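Local coordinates for protein type-2Ba cytolytic delta-endotoxin (PDB 2RCI) that probably kills dipteran larvae by perforating the membranes of the cells that line the insect midgut, at residues Q23-R26 against L27-F31. Sequence-based numbering, arbitrary orientation.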
ATOM      1  N   GLN A  23     -19.033   5.140  -1.158  1.00 20.64           N
ATOM      2  CA  GLN A  23     -18.670   3.733  -0.943  1.00 19.80           C
ATOM      3  C   GLN A  23     -17.178   3.578  -0.626  1.00 19.51           C
ATOM      4  O   GLN A  23     -16.778   2.825   0.274  1.00 18.30           O
ATOM      5  CB  GLN A  23     -19.044   2.903  -2.175  1.00 19.71           C
ATOM      6  CG  GLN A  23     -18.654   1.409  -2.065  1.00 21.81           C
ATOM      7  CD  GLN A  23     -19.482   0.534  -2.995  1.00 24.38           C
ATOM      8  OE1 GLN A  23     -20.055   1.018  -3.979  1.00 22.12           O
ATOM      9  NE2 GLN A  23     -19.552  -0.761  -2.679  1.00 22.81           N
ATOM     10  N   ALA A  24     -16.352   4.291  -1.381  1.00 20.16           N
ATOM     11  CA  ALA A  24     -14.905   4.337  -1.105  1.00 20.88           C
ATOM     12  C   ALA A  24     -14.572   4.820   0.316  1.00 20.98           C
ATOM     13  O   ALA A  24     -13.720   4.245   0.991  1.00 21.29           O
ATOM     14  CB  ALA A  24     -14.204   5.189  -2.146  1.00 21.40           C
ATOM     15  N   ILE A  25     -15.265   5.863   0.775  1.00 19.56           N
ATOM     16  CA  ILE A  25     -15.048   6.394   2.110  1.00 19.87           C
ATOM     17  C   ILE A  25     -15.433   5.347   3.153  1.00 19.15           C
ATOM     18  O   ILE A  25     -14.691   5.133   4.120  1.00 18.49           O
ATOM     19  CB  ILE A  25     -15.858   7.725   2.344  1.00 19.29           C
ATOM     20  CG1 ILE A  25     -15.276   8.861   1.503  1.00 19.71           C
ATOM     21  CG2 ILE A  25     -15.884   8.112   3.853  1.00 20.74           C
ATOM     22  CD1 ILE A  25     -16.236  10.057   1.303  1.00 20.24           C
ATOM     23  N   ARG A  26     -16.583   4.700   2.945  1.00 19.83           N
ATOM     24  CA  ARG A  26     -17.098   3.707   3.893  1.00 20.20           C
ATOM     25  C   ARG A  26     -16.066   2.575   4.060  1.00 20.28           C
ATOM     26  O   ARG A  26     -15.672   2.223   5.191  1.00 19.86           O
ATOM     27  CB  ARG A  26     -18.440   3.122   3.412  1.00 20.02           C
ATOM     28  CG  ARG A  26     -19.005   2.093   4.418  1.00 19.85           C
ATOM     29  CD  ARG A  26     -20.329   1.530   4.021  1.00 23.95           C
ATOM     30  NE  ARG A  26     -20.267   0.626   2.875  1.00 24.71           N
ATOM     31  CZ  ARG A  26     -20.690   0.942   1.659  1.00 24.72           C
ATOM     32  NH1 ARG A  26     -21.198   2.153   1.404  1.00 25.59           N
ATOM     33  NH2 ARG A  26     -20.614   0.045   0.692  1.00 25.52           N
ATOM     34  N   LEU A  27     -15.621   2.043   2.915  1.00 19.96           N
ATOM     35  CA  LEU A  27     -14.706   0.887   2.895  1.00 20.73           C
ATOM     36  C   LEU A  27     -13.313   1.225   3.431  1.00 20.87           C
ATOM     37  O   LEU A  27     -12.719   0.442   4.144  1.00 21.42           O
ATOM     38  CB  LEU A  27     -14.661   0.238   1.514  1.00 20.39           C
ATOM     39  CG  LEU A  27     -15.994  -0.341   0.980  1.00 21.03           C
ATOM     40  CD1 LEU A  27     -15.898  -0.770  -0.493  1.00 23.15           C
ATOM     41  CD2 LEU A  27     -16.532  -1.513   1.845  1.00 23.64           C
ATOM     42  N   THR A  28     -12.811   2.409   3.098  1.00 21.32           N
ATOM     43  CA  THR A  28     -11.559   2.915   3.658  1.00 22.06           C
ATOM     44  C   THR A  28     -11.688   3.040   5.185  1.00 22.54           C
ATOM     45  O   THR A  28     -10.820   2.578   5.925  1.00 22.80           O
ATOM     46  CB  THR A  28     -11.195   4.254   2.977  1.00 21.43           C
ATOM     47  OG1 THR A  28     -10.976   4.005   1.580  1.00 22.32           O
ATOM     48  CG2 THR A  28      -9.935   4.895   3.603  1.00 24.90           C
ATOM     49  N   ASN A  29     -12.791   3.633   5.660  1.00 23.04           N
ATOM     50  CA  ASN A  29     -13.056   3.706   7.106  1.00 23.58           C
ATOM     51  C   ASN A  29     -13.044   2.333   7.783  1.00 23.41           C
ATOM     52  O   ASN A  29     -12.506   2.177   8.879  1.00 23.82           O
ATOM     53  CB  ASN A  29     -14.402   4.396   7.399  1.00 24.02           C
ATOM     54  CG  ASN A  29     -14.329   5.907   7.292  1.00 23.84           C
ATOM     55  OD1 ASN A  29     -13.248   6.485   7.164  1.00 27.94           O
ATOM     56  ND2 ASN A  29     -15.489   6.563   7.366  1.00 23.14           N
ATOM     57  N   THR A  30     -13.632   1.350   7.110  1.00 23.45           N
ATOM     58  CA  THR A  30     -13.786  -0.004   7.654  1.00 23.70           C
ATOM     59  C   THR A  30     -12.416  -0.653   7.889  1.00 22.65           C
ATOM     60  O   THR A  30     -12.192  -1.295   8.916  1.00 22.16           O
ATOM     61  CB  THR A  30     -14.677  -0.862   6.737  1.00 23.41           C
ATOM     62  OG1 THR A  30     -15.977  -0.268   6.669  1.00 26.32           O
ATOM     63  CG2 THR A  30     -14.836  -2.275   7.282  1.00 27.12           C
ATOM     64  N   PHE A  31     -11.496  -0.444   6.950  1.00 22.10           N
ATOM     65  CA  PHE A  31     -10.140  -0.976   7.087  1.00 22.82           C
ATOM     66  C   PHE A  31      -9.208  -0.305   8.085  1.00 23.00           C
ATOM     67  O   PHE A  31      -8.163  -0.868   8.407  1.00 23.11           O
ATOM     68  CB  PHE A  31      -9.476  -1.185   5.727  1.00 22.08           C
ATOM     69  CG  PHE A  31     -10.017  -2.358   5.013  1.00 21.33           C
ATOM     70  CD1 PHE A  31     -11.015  -2.205   4.057  1.00 20.37           C
ATOM     71  CD2 PHE A  31      -9.591  -3.647   5.360  1.00 20.51           C
ATOM     72  CE1 PHE A  31     -11.562  -3.328   3.432  1.00 23.82           C
ATOM     73  CE2 PHE A  31     -10.120  -4.754   4.753  1.00 22.18           C
ATOM     74  CZ  PHE A  31     -11.100  -4.609   3.776  1.00 23.23           C
TER
HETATM   75  O   HOH W   1     -12.634   7.266   4.698  1.00 28.38           O
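With their OG1 atoms set beside their own backbone N (chi1 -63° and -62°), Thr28 and Thr30 each turn a hydroxyl back along helix 21-31 to the carbonyl one turn earlier, at Ala24 and Arg26. This is the i to i-4 hydroxyl bond of helical threonines, laid over the ordinary alpha-helical ladder. Thr28 OG1 donates to Ala24 O at 2.8 Å, and Thr28 N reaches the same oxygen from the opposite face of the carbonyl plane, so two donors grip one acceptor. At Arg26 O the pattern recurs: Thr30 OG1 sits 2.9 Å away, lifted 42° above the carbonyl plane, while Thr30 N lies much nearer that plane. Between them Asn29 N donates to Ile25 O at 2.9 Å.

Gln23 and Leu27 run side by side on the inner face, touching through Gln23 CG and Leu27 CD1 at 3.8 Å. The extended Gln23 side chain carries its amide NE2 to Gln191 OE1 and Ala192 O, and the side chain of Arg26, bent at chi3, brings NH2 to Gln191 OE1 in a hydrogen bond and to Asp194 OD1 in a salt bridge. Together they tie the helix to the end of strand 177-192 and the chain just beyond it. Ala24, Thr28 and Leu27 rest on strands 132-142 and 150-162, as part of a helical layer covering the sheet in this alpha/beta cytolysin.

On the exposed side Ile25 CG2 lies 3.9 Å from Asn29 ND2, and a water donates both to Ile25 O and, at 2.7 Å, to Asn29 OD1.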